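Local coordinates for protein putative cathepsin d (Ixodes ricinus, PDB 5N7Q) that probably cleaves proteins internally as a pepsin-like aspartic endopeptidase of the A1 family, here in its mature form with the inhibitor pepstatin A bound, at residues 53-58 against 116-122; 28-32 against 57-61. One frame throughout, in Å; residues are numbered along the deposited sequence.

Contact 1: 53-58 against 116-122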
ATOM      1  N   TYR A  53      -6.565 -19.199  11.862  1.00 13.32           N
ATOM      2  CA  TYR A  53      -5.789 -18.051  11.400  1.00 12.98           C
ATOM      3  C   TYR A  53      -4.665 -17.723  12.375  1.00 12.83           C
ATOM      4  O   TYR A  53      -3.481 -17.637  12.009  1.00 11.93           O
ATOM      5  CB  TYR A  53      -6.703 -16.836  11.218  1.00 12.84           C
ATOM      6  CG  TYR A  53      -5.923 -15.556  11.053  1.00 12.19           C
ATOM      7  CD1 TYR A  53      -5.217 -15.273   9.881  1.00 11.94           C
ATOM      8  CD2 TYR A  53      -5.844 -14.630  12.085  1.00 12.68           C
ATOM      9  CE1 TYR A  53      -4.472 -14.109   9.756  1.00 12.04           C
ATOM     10  CE2 TYR A  53      -5.101 -13.473  11.961  1.00 12.73           C
ATOM     11  CZ  TYR A  53      -4.422 -13.197  10.801  1.00 12.26           C
ATOM     12  OH  TYR A  53      -3.708 -12.026  10.714  1.00 12.91           O
ATOM     13  N   CYS A  54      -5.018 -17.580  13.639  1.00 12.66           N
ATOM     14  CA  CYS A  54      -4.031 -17.156  14.636  1.00 13.14           C
ATOM     15  C   CYS A  54      -2.964 -18.218  14.859  1.00 13.68           C
ATOM     16  O   CYS A  54      -1.781 -17.895  14.973  1.00 12.75           O
ATOM     17  CB  CYS A  54      -4.713 -16.764  15.938  1.00 13.50           C
ATOM     18  SG  CYS A  54      -5.700 -15.277  15.726  1.00 14.45           S
ATOM     19  N   LEU A  55      -3.359 -19.489  14.830  1.00 14.45           N
ATOM     20  CA  LEU A  55      -2.393 -20.562  15.079  1.00 15.93           C
ATOM     21  C   LEU A  55      -1.396 -20.762  13.956  1.00 15.72           C
ATOM     22  O   LEU A  55      -0.345 -21.378  14.182  1.00 16.81           O
ATOM     23  CB  LEU A  55      -3.113 -21.860  15.420  1.00 18.62           C
ATOM     24  CG  LEU A  55      -3.853 -21.819  16.766  1.00 20.23           C
ATOM     25  CD1 LEU A  55      -4.381 -23.211  17.041  1.00 22.70           C
ATOM     26  CD2 LEU A  55      -3.020 -21.327  17.953  1.00 21.48           C
ATOM     27  N   HIS A  56      -1.699 -20.214  12.773  1.00 13.84           N
ATOM     28  CA  HIS A  56      -0.774 -20.269  11.635  1.00 14.38           C
ATOM     29  C   HIS A  56      -0.136 -18.935  11.298  1.00 13.41           C
ATOM     30  O   HIS A  56       0.382 -18.752  10.196  1.00 14.18           O
ATOM     31  CB  HIS A  56      -1.478 -20.880  10.434  1.00 14.75           C
ATOM     32  CG  HIS A  56      -1.807 -22.311  10.651  1.00 15.68           C
ATOM     33  ND1 HIS A  56      -3.004 -22.721  11.182  1.00 16.78           N
ATOM     34  CD2 HIS A  56      -1.048 -23.425  10.513  1.00 15.91           C
ATOM     35  CE1 HIS A  56      -2.987 -24.034  11.329  1.00 16.56           C
ATOM     36  NE2 HIS A  56      -1.812 -24.480  10.931  1.00 16.85           N
ATOM     37  N   HIS A  57      -0.144 -18.010  12.256  1.00 12.61           N
ATOM     38  CA  HIS A  57       0.575 -16.746  12.124  1.00 12.36           C
ATOM     39  C   HIS A  57       1.339 -16.478  13.394  1.00 11.84           C
ATOM     40  O   HIS A  57       1.137 -17.183  14.404  1.00 12.80           O
ATOM     41  CB  HIS A  57      -0.385 -15.599  11.776  1.00 12.07           C
ATOM     42  CG  HIS A  57      -0.877 -15.664  10.369  1.00 12.16           C
ATOM     43  ND1 HIS A  57      -1.975 -16.409   9.992  1.00 12.62           N
ATOM     44  CD2 HIS A  57      -0.369 -15.138   9.229  1.00 12.06           C
ATOM     45  CE1 HIS A  57      -2.135 -16.311   8.687  1.00 12.63           C
ATOM     46  NE2 HIS A  57      -1.161 -15.563   8.199  1.00 11.96           N
ATOM     47  N   HIS A  58       2.268 -15.528  13.360  1.00 11.60           N
ATOM     48  CA  HIS A  58       2.941 -15.106  14.588  1.00 12.64           C
ATOM     49  C   HIS A  58       1.997 -14.287  15.461  1.00 11.53           C
ATOM     50  O   HIS A  58       1.263 -13.421  14.974  1.00 10.59           O
ATOM     51  CB  HIS A  58       4.232 -14.367  14.295  1.00 13.57           C
ATOM     52  CG  HIS A  58       5.127 -15.110  13.365  1.00 16.90           C
ATOM     53  ND1 HIS A  58       5.377 -14.668  12.085  1.00 19.15           N
ATOM     54  CD2 HIS A  58       5.747 -16.305  13.482  1.00 18.88           C
ATOM     55  CE1 HIS A  58       6.149 -15.542  11.465  1.00 20.20           C
ATOM     56  NE2 HIS A  58       6.391 -16.543  12.293  1.00 19.70           N
ATOM     57  N   LEU A 116      -6.337 -11.578   3.956  1.00 12.43           N
ATOM     58  CA  LEU A 116      -5.685 -11.500   5.260  1.00 12.27           C
ATOM     59  C   LEU A 116      -5.475 -12.897   5.856  1.00 12.10           C
ATOM     60  O   LEU A 116      -4.401 -13.210   6.398  1.00 11.78           O
ATOM     61  CB  LEU A 116      -6.518 -10.640   6.220  1.00 11.76           C
ATOM     62  CG  LEU A 116      -6.717  -9.184   5.789  1.00 12.03           C
ATOM     63  CD1 LEU A 116      -7.494  -8.383   6.823  1.00 12.25           C
ATOM     64  CD2 LEU A 116      -5.399  -8.482   5.447  1.00 11.90           C
ATOM     65  N   LEU A 117      -6.496 -13.749   5.734  1.00 11.95           N
ATOM     66  CA  LEU A 117      -6.482 -15.053   6.410  1.00 13.09           C
ATOM     67  C   LEU A 117      -5.391 -15.984   5.925  1.00 13.72           C
ATOM     68  O   LEU A 117      -4.820 -16.736   6.715  1.00 13.83           O
ATOM     69  CB  LEU A 117      -7.828 -15.738   6.278  1.00 13.10           C
ATOM     70  CG  LEU A 117      -8.985 -15.065   7.024  1.00 13.51           C
ATOM     71  CD1 LEU A 117     -10.319 -15.610   6.568  1.00 14.05           C
ATOM     72  CD2 LEU A 117      -8.854 -15.211   8.527  1.00 14.24           C
ATOM     73  N   GLU A 118      -5.066 -15.886   4.642  1.00 14.16           N
ATOM     74  CA  GLU A 118      -4.038 -16.735   4.064  1.00 16.40           C
ATOM     75  C   GLU A 118      -2.768 -15.982   3.715  1.00 15.80           C
ATOM     76  O   GLU A 118      -1.913 -16.498   2.994  1.00 17.14           O
ATOM     77  CB  GLU A 118      -4.628 -17.457   2.856  1.00 18.63           C
ATOM     78  CG  GLU A 118      -5.738 -18.441   3.232  1.00 20.79           C
ATOM     79  CD  GLU A 118      -5.341 -19.453   4.326  1.00 23.32           C
ATOM     80  OE1 GLU A 118      -4.150 -19.846   4.453  1.00 25.48           O
ATOM     81  OE2 GLU A 118      -6.236 -19.868   5.078  1.00 25.04           O
ATOM     82  N   ALA A 119      -2.605 -14.784   4.272  1.00 14.66           N
ATOM     83  CA  ALA A 119      -1.464 -13.923   3.970  1.00 15.17           C
ATOM     84  C   ALA A 119      -0.170 -14.472   4.575  1.00 14.96           C
ATOM     85  O   ALA A 119      -0.196 -15.163   5.602  1.00 15.25           O
ATOM     86  CB  ALA A 119      -1.705 -12.511   4.472  1.00 15.10           C
ATOM     87  N   PRO A 120       0.970 -14.139   3.940  1.00 15.97           N
ATOM     88  CA  PRO A 120       2.286 -14.476   4.470  1.00 16.50           C
ATOM     89  C   PRO A 120       2.690 -13.534   5.606  1.00 15.49           C
ATOM     90  O   PRO A 120       3.622 -13.824   6.370  1.00 18.60           O
ATOM     91  CB  PRO A 120       3.200 -14.265   3.259  1.00 16.37           C
ATOM     92  CG  PRO A 120       2.533 -13.202   2.477  1.00 17.14           C
ATOM     93  CD  PRO A 120       1.067 -13.460   2.625  1.00 16.81           C
ATOM     94  N   PHE A 121       1.993 -12.416   5.707  1.00 13.60           N
ATOM     95  CA  PHE A 121       2.222 -11.448   6.773  1.00 12.43           C
ATOM     96  C   PHE A 121       1.237 -11.695   7.921  1.00 10.90           C
ATOM     97  O   PHE A 121       0.181 -12.320   7.733  1.00 11.46           O
ATOM     98  CB  PHE A 121       2.133 -10.018   6.249  1.00 13.27           C
ATOM     99  CG  PHE A 121       0.889  -9.731   5.453  1.00 13.84           C
ATOM    100  CD1 PHE A 121      -0.287  -9.408   6.090  1.00 14.19           C
ATOM    101  CD2 PHE A 121       0.895  -9.819   4.053  1.00 15.88           C
ATOM    102  CE1 PHE A 121      -1.448  -9.135   5.380  1.00 14.92           C
ATOM    103  CE2 PHE A 121      -0.266  -9.551   3.331  1.00 16.66           C
ATOM    104  CZ  PHE A 121      -1.445  -9.208   3.997  1.00 16.42           C
ATOM    105  N   ASP A 122       1.618 -11.188   9.081  1.00  9.31           N
ATOM    106  CA  ASP A 122       0.819 -11.334  10.313  1.00  9.44           C
ATOM    107  C   ASP A 122      -0.131 -10.202  10.534  1.00  9.25           C
ATOM    108  O   ASP A 122      -1.142 -10.380  11.202  1.00  9.86           O
ATOM    109  CB  ASP A 122       1.740 -11.458  11.509  1.00  9.66           C
ATOM    110  CG  ASP A 122       2.775 -12.555  11.317  1.00 10.74           C
ATOM    111  OD1 ASP A 122       2.382 -13.714  11.055  1.00 11.68           O
ATOM    112  OD2 ASP A 122       3.987 -12.248  11.294  1.00 11.48           O
TER
HETATM  113  O   HOH W   1      -2.638 -11.699   8.170  1.00 11.53           O

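Contact 2: 28-32 against 57-61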
ATOM      1  N   PRO A  28      12.211  -8.831  22.212  1.00 12.25           N
ATOM      2  CA  PRO A  28      11.484  -8.694  20.941  1.00 12.12           C
ATOM      3  C   PRO A  28      10.703  -9.928  20.518  1.00 11.97           C
ATOM      4  O   PRO A  28      11.208 -11.061  20.593  1.00 12.98           O
ATOM      5  CB  PRO A  28      12.601  -8.389  19.933  1.00 12.00           C
ATOM      6  CG  PRO A  28      13.682  -7.768  20.761  1.00 12.38           C
ATOM      7  CD  PRO A  28      13.640  -8.527  22.050  1.00 12.23           C
ATOM      8  N   GLN A  29       9.460  -9.710  20.107  1.00 10.73           N
ATOM      9  CA  GLN A  29       8.642 -10.703  19.426  1.00 10.24           C
ATOM     10  C   GLN A  29       8.540 -10.287  17.967  1.00 10.38           C
ATOM     11  O   GLN A  29       8.156  -9.160  17.670  1.00 10.69           O
ATOM     12  CB  GLN A  29       7.263 -10.779  20.037  1.00 10.10           C
ATOM     13  CG  GLN A  29       7.295 -11.187  21.510  1.00 10.47           C
ATOM     14  CD  GLN A  29       5.920 -11.161  22.150  1.00 10.67           C
ATOM     15  OE1 GLN A  29       4.922 -11.580  21.542  1.00 11.08           O
ATOM     16  NE2 GLN A  29       5.861 -10.704  23.399  1.00 11.84           N
ATOM     17  N   ASP A  30       8.862 -11.210  17.074  1.00 10.63           N
ATOM     18  CA  ASP A  30       9.038 -10.875  15.642  1.00 10.98           C
ATOM     19  C   ASP A  30       7.776 -11.146  14.805  1.00 10.70           C
ATOM     20  O   ASP A  30       7.081 -12.132  15.002  1.00 11.00           O
ATOM     21  CB  ASP A  30      10.206 -11.659  15.081  1.00 12.15           C
ATOM     22  CG  ASP A  30      11.538 -11.235  15.652  1.00 13.89           C
ATOM     23  OD1 ASP A  30      11.730 -10.062  15.998  1.00 16.01           O
ATOM     24  OD2 ASP A  30      12.432 -12.120  15.730  1.00 18.07           O
ATOM     25  N   PHE A  31       7.515 -10.239  13.856  1.00  9.77           N
ATOM     26  CA  PHE A  31       6.370 -10.334  12.939  1.00  9.47           C
ATOM     27  C   PHE A  31       6.742  -9.843  11.563  1.00  9.19           C
ATOM     28  O   PHE A  31       7.801  -9.222  11.364  1.00  9.38           O
ATOM     29  CB  PHE A  31       5.211  -9.462  13.446  1.00  9.20           C
ATOM     30  CG  PHE A  31       4.803  -9.780  14.861  1.00  9.17           C
ATOM     31  CD1 PHE A  31       5.426  -9.185  15.959  1.00  9.09           C
ATOM     32  CD2 PHE A  31       3.798 -10.703  15.084  1.00  9.55           C
ATOM     33  CE1 PHE A  31       5.062  -9.554  17.249  1.00  9.47           C
ATOM     34  CE2 PHE A  31       3.432 -11.057  16.363  1.00  9.77           C
ATOM     35  CZ  PHE A  31       4.062 -10.480  17.442  1.00  9.54           C
ATOM     36  N   GLN A  32       5.861 -10.161  10.626  1.00  9.47           N
ATOM     37  CA  GLN A  32       5.889  -9.584   9.273  1.00  9.77           C
ATOM     38  C   GLN A  32       4.637  -8.790   9.076  1.00  9.39           C
ATOM     39  O   GLN A  32       3.539  -9.252   9.394  1.00  9.21           O
ATOM     40  CB  GLN A  32       5.966 -10.683   8.230  1.00 10.83           C
ATOM     41  CG  GLN A  32       7.224 -11.529   8.350  1.00 12.29           C
ATOM     42  CD  GLN A  32       8.462 -10.795   7.931  1.00 13.85           C
ATOM     43  OE1 GLN A  32       8.399  -9.856   7.140  1.00 15.53           O
ATOM     44  NE2 GLN A  32       9.618 -11.211   8.459  1.00 16.27           N
ATOM     45  N   HIS A  57      -0.144 -18.010  12.256  1.00 12.61           N
ATOM     46  CA  HIS A  57       0.575 -16.746  12.124  1.00 12.36           C
ATOM     47  C   HIS A  57       1.339 -16.478  13.394  1.00 11.84           C
ATOM     48  O   HIS A  57       1.137 -17.183  14.404  1.00 12.80           O
ATOM     49  CB  HIS A  57      -0.385 -15.599  11.776  1.00 12.07           C
ATOM     50  CG  HIS A  57      -0.877 -15.664  10.369  1.00 12.16           C
ATOM     51  ND1 HIS A  57      -1.975 -16.409   9.992  1.00 12.62           N
ATOM     52  CD2 HIS A  57      -0.369 -15.138   9.229  1.00 12.06           C
ATOM     53  CE1 HIS A  57      -2.135 -16.311   8.687  1.00 12.63           C
ATOM     54  NE2 HIS A  57      -1.161 -15.563   8.199  1.00 11.96           N
ATOM     55  N   HIS A  58       2.268 -15.528  13.360  1.00 11.60           N
ATOM     56  CA  HIS A  58       2.941 -15.106  14.588  1.00 12.64           C
ATOM     57  C   HIS A  58       1.997 -14.287  15.461  1.00 11.53           C
ATOM     58  O   HIS A  58       1.263 -13.421  14.974  1.00 10.59           O
ATOM     59  CB  HIS A  58       4.232 -14.367  14.295  1.00 13.57           C
ATOM     60  CG  HIS A  58       5.127 -15.110  13.365  1.00 16.90           C
ATOM     61  ND1 HIS A  58       5.377 -14.668  12.085  1.00 19.15           N
ATOM     62  CD2 HIS A  58       5.747 -16.305  13.482  1.00 18.88           C
ATOM     63  CE1 HIS A  58       6.149 -15.542  11.465  1.00 20.20           C
ATOM     64  NE2 HIS A  58       6.391 -16.543  12.293  1.00 19.70           N
ATOM     65  N   ARG A  59       1.989 -14.604  16.752  1.00 11.16           N
ATOM     66  CA  ARG A  59       1.087 -13.964  17.719  1.00 11.50           C
ATOM     67  C   ARG A  59       1.852 -13.133  18.733  1.00 11.42           C
ATOM     68  O   ARG A  59       2.996 -13.458  19.101  1.00 13.22           O
ATOM     69  CB  ARG A  59       0.201 -15.019  18.399  1.00 11.69           C
ATOM     70  CG  ARG A  59      -0.705 -15.786  17.448  1.00 12.74           C
ATOM     71  CD  ARG A  59      -1.439 -16.962  18.089  1.00 14.25           C
ATOM     72  NE  ARG A  59      -0.509 -17.884  18.722  1.00 16.05           N
ATOM     73  CZ  ARG A  59       0.298 -18.754  18.103  1.00 19.28           C
ATOM     74  NH1 ARG A  59       0.330 -18.880  16.775  1.00 19.77           N
ATOM     75  NH2 ARG A  59       1.121 -19.515  18.841  1.00 20.67           N
ATOM     76  N   TYR A  60       1.224 -12.048  19.150  1.00  9.46           N
ATOM     77  CA  TYR A  60       1.776 -11.168  20.189  1.00  9.25           C
ATOM     78  C   TYR A  60       1.284 -11.657  21.544  1.00  9.23           C
ATOM     79  O   TYR A  60       0.062 -11.778  21.735  1.00  9.75           O
ATOM     80  CB  TYR A  60       1.303  -9.756  19.951  1.00  9.16           C
ATOM     81  CG  TYR A  60       1.643  -8.824  21.105  1.00  9.27           C
ATOM     82  CD1 TYR A  60       2.945  -8.520  21.414  1.00  9.50           C
ATOM     83  CD2 TYR A  60       0.650  -8.270  21.895  1.00  9.07           C
ATOM     84  CE1 TYR A  60       3.264  -7.683  22.479  1.00  9.57           C
ATOM     85  CE2 TYR A  60       0.945  -7.402  22.922  1.00  9.16           C
ATOM     86  CZ  TYR A  60       2.250  -7.110  23.230  1.00  9.01           C
ATOM     87  OH  TYR A  60       2.531  -6.261  24.285  1.00 10.44           O
ATOM     88  N   ASP A  61       2.235 -11.923  22.462  1.00  9.71           N
ATOM     89  CA  ASP A  61       1.899 -12.343  23.828  1.00  9.96           C
ATOM     90  C   ASP A  61       2.344 -11.248  24.808  1.00  9.72           C
ATOM     91  O   ASP A  61       3.485 -11.164  25.181  1.00 10.76           O
ATOM     92  CB  ASP A  61       2.554 -13.670  24.171  1.00 11.15           C
ATOM     93  CG  ASP A  61       2.079 -14.216  25.504  1.00 12.55           C
ATOM     94  OD1 ASP A  61       1.466 -13.465  26.288  1.00 13.10           O
ATOM     95  OD2 ASP A  61       2.331 -15.412  25.778  1.00 14.39           O
TER
HETATM   96  O   HOH W   2       5.166 -14.320  20.882  1.00 26.54           O
HETATM   97  O   HOH W   3       5.918 -13.499  17.404  1.00 20.23           O

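Contact 1: 53-58 against 116-122
His57 NE2 donates a hydrogen bond to Ala119 O at 2.8 Å, with an N-H...O angle of 160°, and illustrates how a buried histidine can join the ends of two short helices and the turns after them. On the other side of the ring, ND1 bonds back into its own segment, to Tyr53 O at 2.8 Å. Both partners lie close to the imidazole plane, which fixes the ring's rotation and is consistent with a proton on each nitrogen and so perhaps a positive charge. Tyr53 O also accepts from His56 N, on the opposite face of its carbonyl plane. The other two crossing bonds run from His58 to Asp122: the backbone N comes to OD1 from above the carboxylate plane, and ND1 meets OD2 on the syn side at 2.9 Å. OD2 also accepts from Gln32 N.

Water-mediated bonding adds a second layer. Tyr53 OH donates to a water at 2.8 Å, which in turn donates to Leu116 O and Phe121 O.

Apolar packing completes the interface. With CG anti to the backbone N (chi1 167°), the Tyr53 ring lies alongside the Leu116-Leu117 backbone, CD1 3.5 Å from Leu117 O, and CB touches Leu117 CD2 at 3.8 Å. Within 53-58, CE1 of this ring sits over a face of the His57 imidazole, offset toward its rim.

In this pepsin-like fold the Leu116 side chain packs on the bound inhibitor, about 8 Å from that of the predicted active-site Asp36. The disulfide Cys49-Cys54 staples helix 52-55 to the preceding loop. Tyr53, Leu116 and Leu117 all rest on Val111 of strand 103-112, and Pro45 of strand 42-45 lies against Tyr53, His57 and Asp122.

Contact 2: 28-32 against 57-61
Gln29 meets the backbone of Asp61 through both polar atoms of its side-chain amide, an example of a glutamine bridging the N-H and C=O of a single loop residue. OE1 accepts from Asp61 N at 2.9 Å in a nearly straight bond (N-H...O 173°) that lies in the carbonyl plane, on a lone pair. NE2 donates in return to Asp61 O at 3.0 Å, approaching from above that carbonyl's plane. The chain is extended beyond CG (chi2 176°), which carries the amide across to the loop, and the two bonds together hold it against rotation. Tyr60 brings CD1 within 3.6 Å of Gln29 OE1, while its hydroxyl is hydrogen-bonded to Asp91; the Asp61 carboxylate is hydrogen-bonded to Ser63.

Waters add further bonds. One molecule donates to Gln29 OE1 and to Arg59 O, giving OE1 a second donor. Another donates to Asp30 O at 3.0 Å and reaches Arg59 O only weakly.

In the bilobal pepsin-like fold, strand 29-36 ends at the predicted catalytic Asp36; this contact is at the strand's beginning, where the loop after helix 52-55 runs beside it.

Apolar contact is made chiefly by Phe31, whose ring presents its edge to the loop backbone. CE2 lies 3.5 Å from His58 O, and CZ touches Tyr60 CB at 3.8 Å. His58 CB packs against Phe31 CD2, the two side chains running past one another in opposite directions. The buried His58 O finds no polar partner beside this aromatic edge. Leu44 of strand 42-45 packs against Phe31.

After strands 6-13 and 17-24, the chain enters strand 29-36, whose beginning waits for contact 2 until residues 57-61 return past it, closing a loop that contains strand 42-45 and helix 52-55. Contact 1 starts on the stretch where that loop ends: 53-58 pairs with 116-122 only after the long strands 69-79, 82-95 and 103-112. The two closures are therefore consecutive, neither nested in the other, and share His57 and His58. Contact 1 joins two helix ends to each other, whereas contact 2 joins the loop to strand 29-36. Arg59 NH1 bonds to Cys54 O, and Asp122 N lies 2.7 Å from Gln32 O, a probable hydrogen bond connecting the two contacts.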